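Local coordinates for protein cytochrome c (Pseudomonas aeruginosa, PDB 6RTE) that probably dehydrogenates dihydro-heme d1 in heme d1 biosynthesis and combines a cytochrome c domain with an eight-bladed beta-propeller, at residues 192-204 with 214-227. Sequence-based numbering, arbitrary orientation.
Sequences LVYFASRDGWVTL and AEVRAGLNTRNLAV. With HEC (heme c), chain C.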
loop_
_atom_site.group_PDB
_atom_site.type_symbol
_atom_site.label_atom_id
_atom_site.label_comp_id
_atom_site.label_asym_id
_atom_site.label_seq_id
_atom_site.Cartn_x
_atom_site.Cartn_y
_atom_site.Cartn_z
ATOM N N LEU A 192 -8.230 -6.412 14.492
ATOM C CA LEU A 192 -7.275 -5.312 14.508
ATOM C C LEU A 192 -6.823 -4.960 13.092
ATOM O O LEU A 192 -6.698 -5.831 12.223
ATOM C CB LEU A 192 -6.059 -5.664 15.367
ATOM C CG LEU A 192 -6.341 -6.119 16.805
ATOM C CD1 LEU A 192 -5.057 -6.620 17.445
ATOM C CD2 LEU A 192 -6.969 -5.004 17.649
ATOM N N VAL A 193 -6.559 -3.676 12.868
ATOM C CA VAL A 193 -6.103 -3.194 11.563
ATOM C C VAL A 193 -4.875 -2.315 11.773
ATOM O O VAL A 193 -4.800 -1.535 12.734
ATOM C CB VAL A 193 -7.226 -2.472 10.788
ATOM C CG1 VAL A 193 -7.836 -1.367 11.585
ATOM C CG2 VAL A 193 -6.720 -1.949 9.442
ATOM N N TYR A 194 -3.897 -2.487 10.890
ATOM C CA TYR A 194 -2.577 -1.871 10.991
ATOM C C TYR A 194 -2.355 -0.994 9.768
ATOM O O TYR A 194 -2.491 -1.465 8.636
ATOM C CB TYR A 194 -1.480 -2.946 11.090
ATOM C CG TYR A 194 -1.639 -3.888 12.260
ATOM C CD1 TYR A 194 -2.569 -4.933 12.226
ATOM C CD2 TYR A 194 -0.878 -3.733 13.406
ATOM C CE1 TYR A 194 -2.727 -5.791 13.312
ATOM C CE2 TYR A 194 -1.030 -4.590 14.500
ATOM C CZ TYR A 194 -1.954 -5.609 14.449
ATOM O OH TYR A 194 -2.097 -6.452 15.545
ATOM N N PHE A 195 -2.041 0.278 10.004
ATOM C CA PHE A 195 -1.799 1.252 8.959
ATOM C C PHE A 195 -0.330 1.669 8.972
ATOM O O PHE A 195 0.276 1.805 10.038
ATOM C CB PHE A 195 -2.663 2.508 9.158
ATOM C CG PHE A 195 -4.145 2.247 9.187
ATOM C CD1 PHE A 195 -4.883 2.230 8.009
ATOM C CD2 PHE A 195 -4.804 2.061 10.397
ATOM C CE1 PHE A 195 -6.270 2.016 8.035
ATOM C CE2 PHE A 195 -6.189 1.851 10.434
ATOM C CZ PHE A 195 -6.919 1.826 9.253
ATOM N N ALA A 196 0.229 1.905 7.793
ATOM C CA ALA A 196 1.553 2.503 7.667
ATOM C C ALA A 196 1.416 3.816 6.916
ATOM O O ALA A 196 0.633 3.921 5.962
ATOM C CB ALA A 196 2.526 1.567 6.946
ATOM N N SER A 197 2.162 4.827 7.348
ATOM C CA SER A 197 2.132 6.118 6.677
ATOM C C SER A 197 3.459 6.365 5.973
ATOM O O SER A 197 4.494 5.767 6.292
ATOM C CB SER A 197 1.823 7.265 7.660
ATOM O OG SER A 197 2.985 7.723 8.328
ATOM N N ARG A 198 3.403 7.272 5.000
ATOM C CA ARG A 198 4.571 7.596 4.200
ATOM C C ARG A 198 5.763 7.968 5.065
ATOM O O ARG A 198 6.895 7.532 4.807
ATOM C CB ARG A 198 4.237 8.750 3.250
ATOM C CG ARG A 198 5.414 9.180 2.366
ATOM C CD ARG A 198 5.085 10.446 1.611
ATOM N NE ARG A 198 5.385 11.633 2.395
ATOM C CZ ARG A 198 5.065 12.876 2.041
ATOM N NH1 ARG A 198 4.404 13.120 0.908
ATOM N NH2 ARG A 198 5.400 13.885 2.832
ATOM N N ASP A 199 5.542 8.791 6.082
ATOM C CA ASP A 199 6.636 9.336 6.882
ATOM C C ASP A 199 6.979 8.467 8.084
ATOM O O ASP A 199 7.687 8.922 8.991
ATOM C CB ASP A 199 6.293 10.767 7.296
ATOM C CG ASP A 199 6.066 11.668 6.094
ATOM O OD1 ASP A 199 6.636 11.358 5.020
ATOM O OD2 ASP A 199 5.319 12.667 6.203
ATOM N N GLY A 200 6.504 7.223 8.107
ATOM C CA GLY A 200 7.054 6.207 8.996
ATOM C C GLY A 200 6.188 5.824 10.174
ATOM O O GLY A 200 6.634 5.020 11.003
ATOM N N TRP A 201 4.974 6.351 10.274
ATOM C CA TRP A 201 4.119 6.090 11.424
ATOM C C TRP A 201 3.287 4.833 11.203
ATOM O O TRP A 201 2.739 4.612 10.119
ATOM C CB TRP A 201 3.207 7.278 11.703
ATOM C CG TRP A 201 3.944 8.433 12.288
ATOM C CD1 TRP A 201 4.484 9.495 11.607
ATOM C CD2 TRP A 201 4.255 8.642 13.665
ATOM N NE1 TRP A 201 5.105 10.351 12.485
ATOM C CE2 TRP A 201 4.983 9.852 13.751
ATOM C CE3 TRP A 201 3.998 7.931 14.834
ATOM C CZ2 TRP A 201 5.439 10.359 14.958
ATOM C CZ3 TRP A 201 4.458 8.436 16.033
ATOM C CH2 TRP A 201 5.164 9.638 16.087
ATOM N N VAL A 202 3.208 4.006 12.238
ATOM C CA VAL A 202 2.381 2.803 12.226
ATOM C C VAL A 202 1.277 2.994 13.258
ATOM O O VAL A 202 1.556 3.394 14.399
ATOM C CB VAL A 202 3.203 1.542 12.536
ATOM C CG1 VAL A 202 2.308 0.307 12.510
ATOM C CG2 VAL A 202 4.360 1.393 11.554
ATOM N N THR A 203 0.037 2.692 12.864
ATOM C CA THR A 203 -1.138 2.871 13.710
ATOM C C THR A 203 -1.851 1.532 13.869
ATOM O O THR A 203 -2.105 0.836 12.883
ATOM C CB THR A 203 -2.104 3.914 13.112
ATOM O OG1 THR A 203 -1.412 5.154 12.892
ATOM C CG2 THR A 203 -3.310 4.172 14.035
ATOM N N LEU A 204 -2.164 1.174 15.114
ATOM C CA LEU A 204 -2.965 -0.004 15.436
ATOM C C LEU A 204 -4.348 0.455 15.869
ATOM O O LEU A 204 -4.478 1.250 16.804
ATOM C CB LEU A 204 -2.296 -0.826 16.536
ATOM C CG LEU A 204 -3.091 -1.999 17.126
ATOM C CD1 LEU A 204 -3.581 -2.952 16.043
ATOM C CD2 LEU A 204 -2.224 -2.723 18.156
ATOM N N ALA A 214 -2.537 1.956 19.637
ATOM C CA ALA A 214 -1.157 2.385 19.773
ATOM C C ALA A 214 -0.682 2.967 18.450
ATOM O O ALA A 214 -1.259 2.705 17.389
ATOM C CB ALA A 214 -0.254 1.218 20.195
ATOM N N GLU A 215 0.390 3.753 18.534
ATOM C CA GLU A 215 1.097 4.231 17.363
ATOM C C GLU A 215 2.585 4.288 17.683
ATOM O O GLU A 215 2.987 4.502 18.831
ATOM C CB GLU A 215 0.637 5.625 16.915
ATOM C CG GLU A 215 -0.857 5.733 16.606
ATOM C CD GLU A 215 -1.193 7.069 15.957
ATOM O OE1 GLU A 215 -1.357 8.063 16.703
ATOM O OE2 GLU A 215 -1.254 7.125 14.704
ATOM N N VAL A 216 3.400 4.105 16.652
ATOM C CA VAL A 216 4.845 4.174 16.789
ATOM C C VAL A 216 5.379 4.676 15.457
ATOM O O VAL A 216 4.761 4.481 14.407
ATOM C CB VAL A 216 5.445 2.810 17.216
ATOM C CG1 VAL A 216 5.480 1.798 16.071
ATOM C CG2 VAL A 216 6.836 2.982 17.832
ATOM N N ARG A 217 6.496 5.386 15.512
ATOM C CA ARG A 217 7.183 5.817 14.301
ATOM C C ARG A 217 8.331 4.851 14.056
ATOM O O ARG A 217 9.348 4.890 14.760
ATOM C CB ARG A 217 7.689 7.248 14.388
ATOM C CG ARG A 217 8.183 7.726 13.011
ATOM C CD ARG A 217 8.671 9.184 13.002
ATOM N NE ARG A 217 8.786 9.621 11.621
ATOM C CZ ARG A 217 9.225 10.811 11.233
ATOM N NH1 ARG A 217 9.615 11.699 12.125
ATOM N NH2 ARG A 217 9.267 11.092 9.938
ATOM N N ALA A 218 8.174 4.008 13.052
ATOM C CA ALA A 218 9.145 2.963 12.763
ATOM C C ALA A 218 10.282 3.419 11.859
ATOM O O ALA A 218 11.339 2.778 11.852
ATOM C CB ALA A 218 8.423 1.776 12.117
ATOM N N GLY A 219 10.088 4.484 11.097
ATOM C CA GLY A 219 11.118 4.970 10.195
ATOM C C GLY A 219 10.829 6.396 9.788
ATOM O O GLY A 219 9.951 7.052 10.347
ATOM N N LEU A 220 11.595 6.878 8.799
ATOM C CA LEU A 220 11.406 8.226 8.273
ATOM C C LEU A 220 10.715 8.242 6.919
ATOM O O LEU A 220 10.050 9.224 6.587
ATOM C CB LEU A 220 12.768 8.934 8.139
ATOM C CG LEU A 220 13.544 9.100 9.444
ATOM C CD1 LEU A 220 14.909 9.754 9.181
ATOM C CD2 LEU A 220 12.754 9.931 10.426
ATOM N N ASN A 221 10.891 7.192 6.124
ATOM C CA ASN A 221 10.160 7.008 4.874
ATOM C C ASN A 221 9.877 5.516 4.763
ATOM O O ASN A 221 10.810 4.703 4.649
ATOM C CB ASN A 221 10.937 7.522 3.670
ATOM C CG ASN A 221 10.107 7.527 2.399
ATOM O OD1 ASN A 221 10.271 6.672 1.535
ATOM N ND2 ASN A 221 9.210 8.489 2.285
ATOM N N THR A 222 8.600 5.158 4.814
ATOM C CA THR A 222 8.165 3.774 4.951
ATOM C C THR A 222 7.444 3.334 3.683
ATOM O O THR A 222 6.758 4.130 3.040
ATOM C CB THR A 222 7.246 3.626 6.165
ATOM O OG1 THR A 222 8.019 3.834 7.350
ATOM C CG2 THR A 222 6.601 2.235 6.225
ATOM N N ARG A 223 7.627 2.068 3.316
ATOM C CA ARG A 223 7.005 1.500 2.124
ATOM C C ARG A 223 5.705 0.766 2.448
ATOM O O ARG A 223 4.644 1.121 1.930
ATOM C CB ARG A 223 7.992 0.566 1.410
ATOM C CG ARG A 223 9.152 1.298 0.741
ATOM C CD ARG A 223 8.740 1.939 -0.588
ATOM N NE ARG A 223 8.720 0.939 -1.655
ATOM C CZ ARG A 223 8.618 1.219 -2.949
ATOM N NH1 ARG A 223 8.506 2.475 -3.361
ATOM N NH2 ARG A 223 8.626 0.233 -3.831
ATOM N N ASN A 224 5.758 -0.260 3.283
ATOM C CA ASN A 224 4.540 -0.951 3.682
ATOM C C ASN A 224 4.844 -1.785 4.919
ATOM O O ASN A 224 5.958 -1.762 5.461
ATOM C CB ASN A 224 3.962 -1.800 2.531
ATOM C CG ASN A 224 4.698 -3.117 2.330
ATOM O OD1 ASN A 224 5.915 -3.197 2.445
ATOM N ND2 ASN A 224 3.940 -4.170 2.036
ATOM N N LEU A 225 3.830 -2.501 5.393
ATOM C CA LEU A 225 4.029 -3.411 6.511
ATOM C C LEU A 225 3.255 -4.687 6.259
ATOM O O LEU A 225 2.422 -4.774 5.354
ATOM C CB LEU A 225 3.626 -2.770 7.851
ATOM C CG LEU A 225 2.197 -2.272 8.056
ATOM C CD1 LEU A 225 1.195 -3.410 8.192
ATOM C CD2 LEU A 225 2.183 -1.388 9.300
ATOM N N ALA A 226 3.554 -5.690 7.078
ATOM C CA ALA A 226 2.939 -7.002 6.976
ATOM C C ALA A 226 2.752 -7.519 8.395
ATOM O O ALA A 226 3.500 -7.158 9.307
ATOM C CB ALA A 226 3.794 -7.967 6.134
ATOM N N VAL A 227 1.712 -8.323 8.574
ATOM C CA VAL A 227 1.369 -8.926 9.865
ATOM C C VAL A 227 1.541 -10.430 9.736
ATOM O O VAL A 227 1.092 -11.032 8.750
ATOM C CB VAL A 227 -0.062 -8.556 10.286
ATOM C CG1 VAL A 227 -0.422 -9.154 11.678
ATOM C CG2 VAL A 227 -0.229 -7.030 10.283
HETATM FE FE HEC C . 4.084 23.171 4.982
HETATM C CHA HEC C . 2.506 20.658 3.389
HETATM C CHB HEC C . 6.504 23.260 2.530
HETATM C CHC HEC C . 5.511 26.002 6.440
HETATM C CHD HEC C . 2.098 22.827 7.688
HETATM N NA HEC C . 4.445 22.177 3.292
HETATM C C1A HEC C . 3.652 21.160 2.816
HETATM C C2A HEC C . 4.196 20.674 1.601
HETATM C C3A HEC C . 5.311 21.404 1.356
HETATM C C4A HEC C . 5.476 22.337 2.411
HETATM C CMA HEC C . 6.220 21.234 0.176
HETATM C CAA HEC C . 3.639 19.556 0.747
HETATM C CBA HEC C . 4.203 18.222 1.267
HETATM C CGA HEC C . 3.680 16.974 0.600
HETATM O O1A HEC C . 3.989 15.851 1.072
HETATM O O2A HEC C . 2.946 17.033 -0.392
HETATM N NB HEC C . 5.726 24.405 4.553
HETATM C C1B HEC C . 6.557 24.250 3.526
HETATM C C2B HEC C . 7.555 25.268 3.565
HETATM C C3B HEC C . 7.298 26.062 4.649
HETATM C C4B HEC C . 6.096 25.474 5.279
HETATM C CMB HEC C . 8.672 25.425 2.577
HETATM C CAB HEC C . 7.962 27.289 5.176
HETATM C CBB HEC C . 8.355 28.196 4.011
HETATM N NC HEC C . 3.856 24.254 6.753
HETATM C C1C HEC C . 4.519 25.357 7.171
HETATM C C2C HEC C . 4.025 25.726 8.440
HETATM C C3C HEC C . 3.032 24.824 8.796
HETATM C C4C HEC C . 2.955 23.889 7.721
HETATM C CMC HEC C . 4.528 26.909 9.214
HETATM C CAC HEC C . 2.200 24.686 10.010
HETATM C CBC HEC C . 1.149 25.736 10.348
HETATM N ND HEC C . 2.644 22.021 5.432
HETATM C C1D HEC C . 1.947 22.011 6.571
HETATM C C2D HEC C . 0.912 20.968 6.532
HETATM C C3D HEC C . 1.012 20.365 5.344
HETATM C C4D HEC C . 2.125 21.037 4.663
HETATM C CMD HEC C . -0.077 20.646 7.621
HETATM C CAD HEC C . 0.174 19.217 4.839
HETATM C CBD HEC C . -1.095 19.719 4.146
HETATM C CGD HEC C . -1.958 18.598 3.614
HETATM O O1D HEC C . -2.767 18.041 4.371
HETATM O O2D HEC C . -1.886 18.221 2.436
HETATM O O HOH W 1 9.085 10.516 4.387
#
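The W201 indole lies flat on R217: R217 CB sits over the centre of the six-membered ring, 3.6 Å from its centroid, a CH-pi contact within one blade of the eight-bladed propeller. The extended R217 chain keeps the guanidinium plane 10° from that of the indole. W201 NE1 and L220 CD2 lie on opposite faces of that guanidinium, and at its edge NE and NH2 both grip D199 O, NH2 at 2.8 Å. The Y194 ring has V227 CG2 over one face and L204 CD1, offset toward the rim, over the other.

Antiparallel strands 201-204 and 214-217 pair within the blade, and straight bonding supports this: V202 N to V216 O measures 2.7 Å with an N-H...O angle of 175°. Strand 221-227 opens the next blade; its axis passes 6.8 Å from that of 192-197, and T222 N donates to R198 O. Between blades, L225, its CG between backbone N and carbonyl carbon (chi1 59°), brings CD2 tip to tip with V202 CG1 at 3.6 Å and also against A196 CB.

T203 OG1 donates to the anti lone pair of E215 OE2, which also salt-bridges R177. Near the heme, R198 NE forms a salt bridge with D199 OD1 at 2.9 Å, while NH1 and NH2 converge on propionate O1A of heme c, NH1 at 2.8 Å.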